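Local coordinates for Ika8 (Synthetic construct, PDB 6G6O), which is a computationally designed, symmetrical eight-bladed beta-propeller built from WD40-type repeats, an artificial protein with no natural biological function known, at residues S176-L181 and S190-G195; A100-K105 and T139-K144; E167-E172 and W200-G205. All coordinates share one frame; numbering follows the deposited sequence.

Contact 1 of 3, residues S176-L181 and S190-G195; sequences SAITAL and SGAADG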
ATOM      1  N   SER A 176      -0.687 -17.369  -8.127  1.00 29.51           N
ATOM      2  CA  SER A 176      -0.541 -17.073  -6.711  1.00 23.59           C
ATOM      3  C   SER A 176      -1.125 -15.699  -6.426  1.00 20.75           C
ATOM      4  O   SER A 176      -1.266 -14.864  -7.322  1.00 20.81           O
ATOM      5  CB  SER A 176       0.927 -17.127  -6.269  1.00 29.59           C
ATOM      6  OG  SER A 176       1.044 -16.972  -4.866  1.00 30.68           O
ATOM      7  N   ALA A 177      -1.449 -15.472  -5.154  1.00 27.18           N
ATOM      8  CA  ALA A 177      -2.088 -14.230  -4.742  1.00 20.70           C
ATOM      9  C   ALA A 177      -1.252 -13.022  -5.142  1.00 18.70           C
ATOM     10  O   ALA A 177      -0.031 -13.007  -4.977  1.00 27.47           O
ATOM     11  CB  ALA A 177      -2.317 -14.233  -3.230  1.00 22.23           C
ATOM     12  N   ILE A 178      -1.925 -12.006  -5.680  1.00 18.12           N
ATOM     13  CA  ILE A 178      -1.250 -10.778  -6.075  1.00 19.05           C
ATOM     14  C   ILE A 178      -0.882  -9.986  -4.829  1.00 24.18           C
ATOM     15  O   ILE A 178      -1.720  -9.768  -3.945  1.00 21.18           O
ATOM     16  CB  ILE A 178      -2.140  -9.949  -7.011  1.00 18.65           C
ATOM     17  CG1 ILE A 178      -2.624 -10.802  -8.186  1.00 19.55           C
ATOM     18  CG2 ILE A 178      -1.398  -8.719  -7.502  1.00 18.26           C
ATOM     19  CD1 ILE A 178      -1.508 -11.407  -8.996  1.00 15.54           C
ATOM     20  N   THR A 179       0.374  -9.552  -4.750  1.00 24.48           N
ATOM     21  CA  THR A 179       0.834  -8.729  -3.639  1.00 22.09           C
ATOM     22  C   THR A 179       0.949  -7.255  -4.002  1.00 22.92           C
ATOM     23  O   THR A 179       0.653  -6.395  -3.167  1.00 24.69           O
ATOM     24  CB  THR A 179       2.185  -9.237  -3.120  1.00 21.34           C
ATOM     25  OG1 THR A 179       3.189  -9.053  -4.124  1.00 27.34           O
ATOM     26  CG2 THR A 179       2.097 -10.712  -2.764  1.00 18.30           C
ATOM     27  N   ALA A 180       1.358  -6.941  -5.230  1.00 22.84           N
ATOM     28  CA  ALA A 180       1.425  -5.558  -5.685  1.00 21.53           C
ATOM     29  C   ALA A 180       1.457  -5.537  -7.206  1.00 21.29           C
ATOM     30  O   ALA A 180       1.730  -6.551  -7.855  1.00 19.82           O
ATOM     31  CB  ALA A 180       2.644  -4.828  -5.113  1.00 23.10           C
ATOM     32  N   LEU A 181       1.178  -4.360  -7.765  1.00 24.72           N
ATOM     33  CA  LEU A 181       1.191  -4.164  -9.211  1.00 26.73           C
ATOM     34  C   LEU A 181       1.314  -2.673  -9.510  1.00 25.70           C
ATOM     35  O   LEU A 181       1.196  -1.830  -8.620  1.00 26.59           O
ATOM     36  CB  LEU A 181      -0.062  -4.763  -9.865  1.00 27.96           C
ATOM     37  CG  LEU A 181      -1.422  -4.400  -9.265  1.00 22.22           C
ATOM     38  CD1 LEU A 181      -2.045  -3.228 -10.003  1.00 33.47           C
ATOM     39  CD2 LEU A 181      -2.352  -5.599  -9.290  1.00 21.15           C
ATOM     40  N   SER A 190       2.772  -6.862 -12.612  1.00 24.88           N
ATOM     41  CA  SER A 190       2.158  -7.418 -11.418  1.00 20.06           C
ATOM     42  C   SER A 190       3.133  -8.376 -10.756  1.00 14.07           C
ATOM     43  O   SER A 190       4.003  -8.954 -11.413  1.00 19.07           O
ATOM     44  CB  SER A 190       0.841  -8.144 -11.736  1.00 18.35           C
ATOM     45  OG  SER A 190       1.066  -9.273 -12.564  1.00 23.41           O
ATOM     46  N   GLY A 191       2.987  -8.529  -9.454  1.00 21.00           N
ATOM     47  CA  GLY A 191       3.807  -9.464  -8.700  1.00 16.66           C
ATOM     48  C   GLY A 191       2.953 -10.297  -7.778  1.00 16.71           C
ATOM     49  O   GLY A 191       2.044  -9.788  -7.122  1.00 20.23           O
ATOM     50  N   ALA A 192       3.248 -11.591  -7.735  1.00 20.54           N
ATOM     51  CA  ALA A 192       2.491 -12.544  -6.938  1.00 21.46           C
ATOM     52  C   ALA A 192       3.325 -13.022  -5.757  1.00 24.41           C
ATOM     53  O   ALA A 192       4.541 -12.829  -5.699  1.00 27.49           O
ATOM     54  CB  ALA A 192       2.040 -13.732  -7.794  1.00 24.92           C
ATOM     55  N   ALA A 193       2.641 -13.669  -4.811  1.00 22.62           N
ATOM     56  CA  ALA A 193       3.271 -14.113  -3.574  1.00 27.30           C
ATOM     57  C   ALA A 193       4.313 -15.204  -3.784  1.00 30.56           C
ATOM     58  O   ALA A 193       5.096 -15.465  -2.864  1.00 33.02           O
ATOM     59  CB  ALA A 193       2.203 -14.604  -2.594  1.00 24.93           C
ATOM     60  N   ASP A 194       4.347 -15.845  -4.949  1.00 31.33           N
ATOM     61  CA  ASP A 194       5.309 -16.905  -5.219  1.00 27.10           C
ATOM     62  C   ASP A 194       6.621 -16.382  -5.789  1.00 25.27           C
ATOM     63  O   ASP A 194       7.474 -17.182  -6.186  1.00 33.12           O
ATOM     64  CB  ASP A 194       4.706 -17.942  -6.172  1.00 32.38           C
ATOM     65  CG  ASP A 194       4.112 -17.316  -7.421  1.00 30.06           C
ATOM     66  OD1 ASP A 194       4.294 -16.100  -7.628  1.00 28.06           O
ATOM     67  OD2 ASP A 194       3.456 -18.044  -8.196  1.00 39.25           O
ATOM     68  N   GLY A 195       6.801 -15.064  -5.841  1.00 27.86           N
ATOM     69  CA  GLY A 195       8.007 -14.474  -6.373  1.00 23.05           C
ATOM     70  C   GLY A 195       7.958 -14.134  -7.846  1.00 28.52           C
ATOM     71  O   GLY A 195       8.866 -13.449  -8.334  1.00 34.08           O
TER

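Contact 2 of 3, residues A100-K105 and T139-K144; sequences ALAFSK and TALQFK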
ATOM      1  N   ALA A 100      -8.759  -2.905  -0.074  1.00 16.01           N
ATOM      2  CA  ALA A 100      -7.905  -2.101  -0.933  1.00 15.50           C
ATOM      3  C   ALA A 100      -8.581  -0.767  -1.193  1.00 17.81           C
ATOM      4  O   ALA A 100      -9.801  -0.701  -1.367  1.00 15.55           O
ATOM      5  CB  ALA A 100      -7.607  -2.812  -2.256  1.00 22.91           C
ATOM      6  N   LEU A 101      -7.778   0.292  -1.211  1.00 22.86           N
ATOM      7  CA  LEU A 101      -8.251   1.637  -1.488  1.00 14.93           C
ATOM      8  C   LEU A 101      -7.332   2.289  -2.507  1.00 17.75           C
ATOM      9  O   LEU A 101      -6.110   2.120  -2.454  1.00 18.46           O
ATOM     10  CB  LEU A 101      -8.306   2.490  -0.213  1.00 22.59           C
ATOM     11  CG  LEU A 101      -9.550   2.363   0.668  1.00 12.49           C
ATOM     12  CD1 LEU A 101      -9.490   3.355   1.812  1.00 12.38           C
ATOM     13  CD2 LEU A 101     -10.807   2.577  -0.151  1.00 16.52           C
ATOM     14  N   ALA A 102      -7.928   3.016  -3.443  1.00 16.09           N
ATOM     15  CA  ALA A 102      -7.193   3.824  -4.400  1.00 15.37           C
ATOM     16  C   ALA A 102      -7.847   5.193  -4.464  1.00 17.07           C
ATOM     17  O   ALA A 102      -9.073   5.307  -4.376  1.00 20.06           O
ATOM     18  CB  ALA A 102      -7.162   3.177  -5.789  1.00 18.35           C
ATOM     19  N   PHE A 103      -7.025   6.229  -4.598  1.00 20.74           N
ATOM     20  CA  PHE A 103      -7.504   7.605  -4.567  1.00 20.81           C
ATOM     21  C   PHE A 103      -6.746   8.397  -5.619  1.00 20.55           C
ATOM     22  O   PHE A 103      -5.518   8.499  -5.557  1.00 20.84           O
ATOM     23  CB  PHE A 103      -7.315   8.218  -3.174  1.00 20.03           C
ATOM     24  CG  PHE A 103      -8.096   9.482  -2.946  1.00 18.37           C
ATOM     25  CD1 PHE A 103      -9.023   9.926  -3.872  1.00 14.07           C
ATOM     26  CD2 PHE A 103      -7.901  10.223  -1.794  1.00 16.92           C
ATOM     27  CE1 PHE A 103      -9.736  11.087  -3.656  1.00 18.48           C
ATOM     28  CE2 PHE A 103      -8.611  11.385  -1.570  1.00 18.00           C
ATOM     29  CZ  PHE A 103      -9.531  11.817  -2.503  1.00 21.40           C
ATOM     30  N   SER A 104      -7.478   8.942  -6.588  1.00 26.91           N
ATOM     31  CA  SER A 104      -6.890   9.754  -7.641  1.00 25.23           C
ATOM     32  C   SER A 104      -7.923  10.774  -8.092  1.00 27.87           C
ATOM     33  O   SER A 104      -9.096  10.436  -8.273  1.00 26.93           O
ATOM     34  CB  SER A 104      -6.425   8.893  -8.821  1.00 26.20           C
ATOM     35  OG  SER A 104      -5.674   9.656  -9.750  1.00 35.49           O
ATOM     36  N   LYS A 105      -7.474  12.019  -8.265  1.00 28.72           N
ATOM     37  CA  LYS A 105      -8.354  13.131  -8.610  1.00 26.10           C
ATOM     38  C   LYS A 105      -9.506  13.216  -7.618  1.00 25.07           C
ATOM     39  O   LYS A 105      -9.280  13.392  -6.416  1.00 30.37           O
ATOM     40  CB  LYS A 105      -8.870  12.989 -10.046  1.00 27.93           C
ATOM     41  CG  LYS A 105      -8.058  13.768 -11.073  1.00 30.44           C
ATOM     42  CD  LYS A 105      -6.685  13.144 -11.279  1.00 38.63           C
ATOM     43  CE  LYS A 105      -5.958  13.750 -12.472  1.00 50.98           C
ATOM     44  NZ  LYS A 105      -6.693  13.552 -13.752  1.00 59.53           N
ATOM     45  N   THR A 139      -6.569  -7.931  -3.384  1.00 21.29           N
ATOM     46  CA  THR A 139      -5.374  -7.674  -2.597  1.00 17.21           C
ATOM     47  C   THR A 139      -4.581  -6.459  -3.055  1.00 16.01           C
ATOM     48  O   THR A 139      -3.783  -5.938  -2.272  1.00 25.92           O
ATOM     49  CB  THR A 139      -4.450  -8.900  -2.611  1.00 18.53           C
ATOM     50  OG1 THR A 139      -4.026  -9.167  -3.954  1.00 21.05           O
ATOM     51  CG2 THR A 139      -5.169 -10.120  -2.057  1.00 13.36           C
ATOM     52  N   ALA A 140      -4.783  -5.992  -4.286  1.00 18.67           N
ATOM     53  CA  ALA A 140      -4.040  -4.857  -4.813  1.00 17.21           C
ATOM     54  C   ALA A 140      -4.963  -3.990  -5.655  1.00 23.61           C
ATOM     55  O   ALA A 140      -5.887  -4.486  -6.303  1.00 26.05           O
ATOM     56  CB  ALA A 140      -2.835  -5.311  -5.645  1.00 17.21           C
ATOM     57  N   LEU A 141      -4.696  -2.685  -5.647  1.00 24.05           N
ATOM     58  CA  LEU A 141      -5.543  -1.720  -6.345  1.00 24.60           C
ATOM     59  C   LEU A 141      -4.693  -0.522  -6.743  1.00 26.08           C
ATOM     60  O   LEU A 141      -4.267   0.247  -5.877  1.00 32.38           O
ATOM     61  CB  LEU A 141      -6.713  -1.281  -5.468  1.00 26.29           C
ATOM     62  CG  LEU A 141      -8.124  -1.751  -5.824  1.00 26.55           C
ATOM     63  CD1 LEU A 141      -9.152  -0.799  -5.232  1.00 21.43           C
ATOM     64  CD2 LEU A 141      -8.302  -1.862  -7.328  1.00 23.73           C
ATOM     65  N   GLN A 142      -4.459  -0.359  -8.042  1.00 24.01           N
ATOM     66  CA  GLN A 142      -3.795   0.819  -8.582  1.00 22.28           C
ATOM     67  C   GLN A 142      -4.737   1.504  -9.560  1.00 27.06           C
ATOM     68  O   GLN A 142      -5.327   0.847 -10.423  1.00 28.71           O
ATOM     69  CB  GLN A 142      -2.478   0.454  -9.272  1.00 24.95           C
ATOM     70  CG  GLN A 142      -1.404  -0.061  -8.325  1.00 26.27           C
ATOM     71  CD  GLN A 142      -1.037   0.940  -7.244  1.00 28.52           C
ATOM     72  OE1 GLN A 142      -1.090   2.151  -7.455  1.00 25.79           O
ATOM     73  NE2 GLN A 142      -0.662   0.432  -6.074  1.00 24.32           N
ATOM     74  N   PHE A 143      -4.875   2.821  -9.423  1.00 26.10           N
ATOM     75  CA  PHE A 143      -5.847   3.580 -10.199  1.00 19.28           C
ATOM     76  C   PHE A 143      -5.221   4.893 -10.642  1.00 27.38           C
ATOM     77  O   PHE A 143      -4.878   5.733  -9.804  1.00 28.85           O
ATOM     78  CB  PHE A 143      -7.116   3.829  -9.378  1.00 22.61           C
ATOM     79  CG  PHE A 143      -7.987   4.923  -9.915  1.00 22.32           C
ATOM     80  CD1 PHE A 143      -8.375   4.934 -11.243  1.00 24.07           C
ATOM     81  CD2 PHE A 143      -8.431   5.935  -9.083  1.00 16.48           C
ATOM     82  CE1 PHE A 143      -9.176   5.942 -11.734  1.00 23.66           C
ATOM     83  CE2 PHE A 143      -9.235   6.941  -9.568  1.00 22.20           C
ATOM     84  CZ  PHE A 143      -9.609   6.945 -10.896  1.00 23.81           C
ATOM     85  N   LYS A 144      -5.069   5.061 -11.956  1.00 26.67           N
ATOM     86  CA  LYS A 144      -4.573   6.294 -12.550  1.00 30.62           C
ATOM     87  C   LYS A 144      -5.263   6.503 -13.890  1.00 34.26           C
ATOM     88  O   LYS A 144      -5.547   5.536 -14.602  1.00 30.71           O
ATOM     89  CB  LYS A 144      -3.049   6.269 -12.760  1.00 31.27           C
ATOM     90  CG  LYS A 144      -2.223   5.933 -11.527  1.00 39.34           C
ATOM     91  CD  LYS A 144      -1.164   4.884 -11.837  1.00 38.96           C
ATOM     92  CE  LYS A 144      -0.636   4.235 -10.564  1.00 28.83           C
ATOM     93  NZ  LYS A 144       0.279   3.094 -10.853  1.00 22.48           N
TER

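Contact 3 of 3, residues E167-E172 and W200-G205; sequences ELVSLE and WDILTG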
ATOM      1  N   GLU A 167     -14.003  -4.127 -19.275  1.00 24.00           N
ATOM      2  CA  GLU A 167     -12.564  -4.323 -19.212  1.00 31.41           C
ATOM      3  C   GLU A 167     -11.909  -3.916 -20.526  1.00 32.12           C
ATOM      4  O   GLU A 167     -12.464  -4.137 -21.605  1.00 35.51           O
ATOM      5  CB  GLU A 167     -12.235  -5.781 -18.889  1.00 28.61           C
ATOM      6  CG  GLU A 167     -12.892  -6.290 -17.614  1.00 29.24           C
ATOM      7  CD  GLU A 167     -12.622  -7.762 -17.361  1.00 27.47           C
ATOM      8  OE1 GLU A 167     -11.702  -8.318 -17.994  1.00 34.54           O
ATOM      9  OE2 GLU A 167     -13.333  -8.362 -16.527  1.00 35.70           O
ATOM     10  N   LEU A 168     -10.723  -3.314 -20.422  1.00 36.72           N
ATOM     11  CA  LEU A 168      -9.972  -2.925 -21.611  1.00 35.09           C
ATOM     12  C   LEU A 168      -9.279  -4.127 -22.242  1.00 43.28           C
ATOM     13  O   LEU A 168      -9.392  -4.356 -23.451  1.00 37.43           O
ATOM     14  CB  LEU A 168      -8.948  -1.844 -21.257  1.00 35.89           C
ATOM     15  CG  LEU A 168      -9.463  -0.413 -21.098  1.00 39.48           C
ATOM     16  CD1 LEU A 168      -8.444   0.438 -20.356  1.00 36.69           C
ATOM     17  CD2 LEU A 168      -9.793   0.197 -22.452  1.00 45.29           C
ATOM     18  N   VAL A 169      -8.552  -4.899 -21.434  1.00 36.36           N
ATOM     19  CA  VAL A 169      -7.864  -6.103 -21.881  1.00 28.93           C
ATOM     20  C   VAL A 169      -8.029  -7.175 -20.812  1.00 28.11           C
ATOM     21  O   VAL A 169      -8.435  -6.902 -19.681  1.00 33.62           O
ATOM     22  CB  VAL A 169      -6.367  -5.857 -22.166  1.00 38.42           C
ATOM     23  CG1 VAL A 169      -6.191  -5.066 -23.453  1.00 41.94           C
ATOM     24  CG2 VAL A 169      -5.718  -5.140 -20.993  1.00 40.03           C
ATOM     25  N   SER A 170      -7.704  -8.410 -21.185  1.00 30.42           N
ATOM     26  CA  SER A 170      -7.763  -9.550 -20.281  1.00 27.51           C
ATOM     27  C   SER A 170      -6.363 -10.115 -20.105  1.00 25.72           C
ATOM     28  O   SER A 170      -5.672 -10.395 -21.090  1.00 35.15           O
ATOM     29  CB  SER A 170      -8.716 -10.626 -20.810  1.00 40.35           C
ATOM     30  OG  SER A 170      -8.209 -11.226 -21.988  1.00 55.16           O
ATOM     31  N   LEU A 171      -5.947 -10.278 -18.852  1.00 27.66           N
ATOM     32  CA  LEU A 171      -4.607 -10.737 -18.517  1.00 23.26           C
ATOM     33  C   LEU A 171      -4.665 -12.137 -17.923  1.00 23.63           C
ATOM     34  O   LEU A 171      -5.585 -12.464 -17.165  1.00 24.75           O
ATOM     35  CB  LEU A 171      -3.934  -9.776 -17.532  1.00 23.20           C
ATOM     36  CG  LEU A 171      -4.016  -8.291 -17.894  1.00 20.15           C
ATOM     37  CD1 LEU A 171      -3.426  -7.434 -16.787  1.00 24.48           C
ATOM     38  CD2 LEU A 171      -3.317  -8.017 -19.217  1.00 25.96           C
ATOM     39  N   GLU A 172      -3.674 -12.963 -18.271  1.00 25.84           N
ATOM     40  CA  GLU A 172      -3.637 -14.331 -17.767  1.00 26.55           C
ATOM     41  C   GLU A 172      -3.435 -14.368 -16.257  1.00 28.34           C
ATOM     42  O   GLU A 172      -3.872 -15.319 -15.597  1.00 32.03           O
ATOM     43  CB  GLU A 172      -2.534 -15.120 -18.477  1.00 31.11           C
ATOM     44  CG  GLU A 172      -2.433 -16.581 -18.061  1.00 39.52           C
ATOM     45  CD  GLU A 172      -1.339 -17.327 -18.803  1.00 45.10           C
ATOM     46  OE1 GLU A 172      -1.551 -18.510 -19.145  1.00 50.29           O
ATOM     47  OE2 GLU A 172      -0.267 -16.731 -19.044  1.00 42.75           O
ATOM     48  N   TRP A 200       2.906  -6.976 -18.519  1.00 26.19           N
ATOM     49  CA  TRP A 200       1.846  -7.131 -19.501  1.00 27.89           C
ATOM     50  C   TRP A 200       1.786  -5.930 -20.430  1.00 32.13           C
ATOM     51  O   TRP A 200       2.352  -4.869 -20.156  1.00 36.10           O
ATOM     52  CB  TRP A 200       0.487  -7.308 -18.822  1.00 26.17           C
ATOM     53  CG  TRP A 200       0.487  -8.326 -17.744  1.00 25.75           C
ATOM     54  CD1 TRP A 200       0.720  -8.117 -16.418  1.00 26.93           C
ATOM     55  CD2 TRP A 200       0.238  -9.727 -17.893  1.00 22.47           C
ATOM     56  NE1 TRP A 200       0.633  -9.301 -15.730  1.00 30.13           N
ATOM     57  CE2 TRP A 200       0.337 -10.306 -16.614  1.00 24.66           C
ATOM     58  CE3 TRP A 200      -0.059 -10.548 -18.985  1.00 27.17           C
ATOM     59  CZ2 TRP A 200       0.149 -11.666 -16.396  1.00 24.51           C
ATOM     60  CZ3 TRP A 200      -0.245 -11.899 -18.766  1.00 27.22           C
ATOM     61  CH2 TRP A 200      -0.139 -12.445 -17.482  1.00 26.36           C
ATOM     62  N   ASP A 201       1.073  -6.113 -21.536  1.00 39.87           N
ATOM     63  CA  ASP A 201       0.794  -5.041 -22.477  1.00 33.64           C
ATOM     64  C   ASP A 201      -0.634  -4.561 -22.244  1.00 34.15           C
ATOM     65  O   ASP A 201      -1.579  -5.350 -22.341  1.00 43.97           O
ATOM     66  CB  ASP A 201       0.994  -5.506 -23.918  1.00 36.84           C
ATOM     67  CG  ASP A 201       1.042  -4.355 -24.900  1.00 39.44           C
ATOM     68  OD1 ASP A 201      -0.013  -3.730 -25.141  1.00 43.33           O
ATOM     69  OD2 ASP A 201       2.135  -4.058 -25.426  1.00 37.48           O
ATOM     70  N   ILE A 202      -0.788  -3.269 -21.935  1.00 30.39           N
ATOM     71  CA  ILE A 202      -2.097  -2.730 -21.574  1.00 35.71           C
ATOM     72  C   ILE A 202      -3.083  -2.785 -22.733  1.00 42.31           C
ATOM     73  O   ILE A 202      -4.296  -2.685 -22.513  1.00 43.86           O
ATOM     74  CB  ILE A 202      -1.971  -1.283 -21.057  1.00 36.67           C
ATOM     75  CG1 ILE A 202      -3.214  -0.877 -20.264  1.00 41.23           C
ATOM     76  CG2 ILE A 202      -1.847  -0.327 -22.212  1.00 41.13           C
ATOM     77  CD1 ILE A 202      -3.708  -1.922 -19.302  1.00 31.35           C
ATOM     78  N   LEU A 203      -2.605  -2.931 -23.966  1.00 43.09           N
ATOM     79  CA  LEU A 203      -3.484  -3.027 -25.123  1.00 41.14           C
ATOM     80  C   LEU A 203      -3.383  -4.351 -25.859  1.00 40.92           C
ATOM     81  O   LEU A 203      -4.357  -4.760 -26.493  1.00 47.03           O
ATOM     82  CB  LEU A 203      -3.205  -1.884 -26.111  1.00 41.58           C
ATOM     83  CG  LEU A 203      -3.176  -0.472 -25.521  1.00 40.54           C
ATOM     84  CD1 LEU A 203      -2.967   0.566 -26.610  1.00 52.09           C
ATOM     85  CD2 LEU A 203      -4.460  -0.191 -24.749  1.00 46.96           C
ATOM     86  N   THR A 204      -2.241  -5.032 -25.792  1.00 40.16           N
ATOM     87  CA  THR A 204      -2.114  -6.336 -26.426  1.00 35.04           C
ATOM     88  C   THR A 204      -2.536  -7.460 -25.488  1.00 41.98           C
ATOM     89  O   THR A 204      -3.234  -8.389 -25.907  1.00 47.43           O
ATOM     90  CB  THR A 204      -0.672  -6.556 -26.897  1.00 38.73           C
ATOM     91  OG1 THR A 204      -0.440  -5.801 -28.092  1.00 56.19           O
ATOM     92  CG2 THR A 204      -0.426  -8.021 -27.202  1.00 40.13           C
ATOM     93  N   GLY A 205      -2.146  -7.379 -24.218  1.00 39.16           N
ATOM     94  CA  GLY A 205      -2.350  -8.462 -23.283  1.00 34.74           C
ATOM     95  C   GLY A 205      -1.255  -9.502 -23.284  1.00 36.01           C
ATOM     96  O   GLY A 205      -1.362 -10.493 -22.550  1.00 33.55           O
TER

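Contact 1 of 3, residues S176-L181 and S190-G195
S176 sits against A193 and D194 at the end of the antiparallel pairing between strands 178-184 and 187-192, the hairpin of one propeller blade. Its CB packs beside the carboxylate, 3.3 Å from D194 OD2, while OG leans on the methyl of A193; the other carboxylate oxygen, OD1, is bonded to T196. A177 offers its carbonyl: A193 N donates to A177 O at 2.8 Å, and A192 CA brings a C-H to A177 O at 3.2 Å. I178 is paired with A192 without backbone bonds between them, its side chain heading for A140 of strand 138-144. At T179 the register slips. G191 O takes T179 N at 2.9 Å in the carbonyl plane, and T179 OG1 at 3.3 Å from G191 O, well above that plane (71° out of it). A chi1 of 66°, with OG1 between the backbone N and the carbonyl carbon, puts the hydroxyl over G191 and turns CG2 toward A193 N. Swapping in a valine would probably cost G191 O its second donor and leave the bulge less firmly held on that side. A180 N adds a weak bond to G191 O (3.5 Å), completing a classic beta bulge, and A180 O accepts from G191 N at 2.8 Å. L181 lays its CB along S190, whose OG bonds H174 and W200, the His-Ser-Trp network familiar from WD40 blades. G191 O thus gathers two backbone N-H groups, one of them weakly, and a side-chain hydroxyl, so backbone and side-chain donors together hold the bulge while apolar groups flank it.

Contact 2 of 3, residues A100-K105 and T139-K144
A102 CB lies off the edge of the F143 ring, near its plane, and S104 CB comes in obliquely beside CE2, at 3.5 Å from F143 CE2. These residues belong to the inner strands of two successive blades of the propeller, and the contact forms part of the seam between those blades. The segments' strands run nearly parallel, 8° apart with axes 6.3 Å from each other at closest, yet no hydrogen bond crosses. The strands pair within their own blades: A102 with V109, Q142 with V149. What fills the seam is a row of side chains, small ones from 100-105 against large ones from 139-144. F143 has CG anti to its own backbone N (chi1 163°), which carries the ring along the seam toward S104; I107 and V148 also press on this side chain. Its CB is the part that meets A102, with F143 CB 3.6 Å from A102 CB. L141 does the same job one step back, packed also on V109 and V148. There the A100 methyl lies against the base and the branch point of the leucine, A100 CB being 3.7 Å from L141 CB and 3.8 Å from L141 CG.

Contact 3 of 3, residues E167-E172 and W200-G205
L171 and G205 bring the two backbones closest, 5.7 Å from L171 CA to G205 CA, with no hydrogen bond between the segments. Segment 167-172 turns a corner at L168 and runs on through a weakly bonded bit of strand, whereas 200-205 leaves its strand after D201 and curls into a tight turn. D201 OD1 takes L203 N at 3.0 Å, an Asx turn, and also T204 N at 2.7 Å, the latter from above the carboxylate plane, which makes an Asx motif. G205 closes the turn with a backbone bond to D201 O, at backbone angles that would drive any CB into T204 O, a position suited to glycine. V169 packs against this turn with both methyls, its CG1 and CG2 each 3.2 Å from I202 O; the I202 oxygen is lodged between them, a close fit, and CG2 also faces the CD1 methyl of I202. L171 lies over one face of the W200 indole. Its CB stands 4.2 Å from the centroid of the six-membered ring of W200, only 11° off the normal, a CH-pi contact. With CG anti to the carbonyl carbon (chi1 -48°), the rest of the leucine swings back across the indole, so that L171 CD2 rests 3.9 Å from W200 CB. E172 touches the far end of the indole, with E172 CB 3.7 Å from W200 CH2. All this joins two blades at the rim of the propeller: strand 167-170 is the outer edge of the sheet starting at 138-144, and strand 197-201 is third in the next sheet. L171 reaches V157 of the first and V188 of the second, I202 touches V159 and V188, and W200 also packs on L207 of strand 207-211.

From the N terminus, contact 2 comes first: its return at 139-144 closes a loop through the other three strands of the first blade, 107-112, 117-121 and 127-131, bringing the inner strands of successive blades side by side. Contact 3 opens afterwards at 167-172. Within its span, contact 1 opens and closes as a short hairpin between 176-181 and 190-195, before the chain reaches 200-205 and completes contact 3. Nothing crosses: contact 2 precedes the other two, and contact 1 lies within contact 3. L181 packs on A140, tying contact 1 to contact 2 near the axis, while contact 3 joins the same two blades at the rim, its centre about 17 Å from that of contact 1.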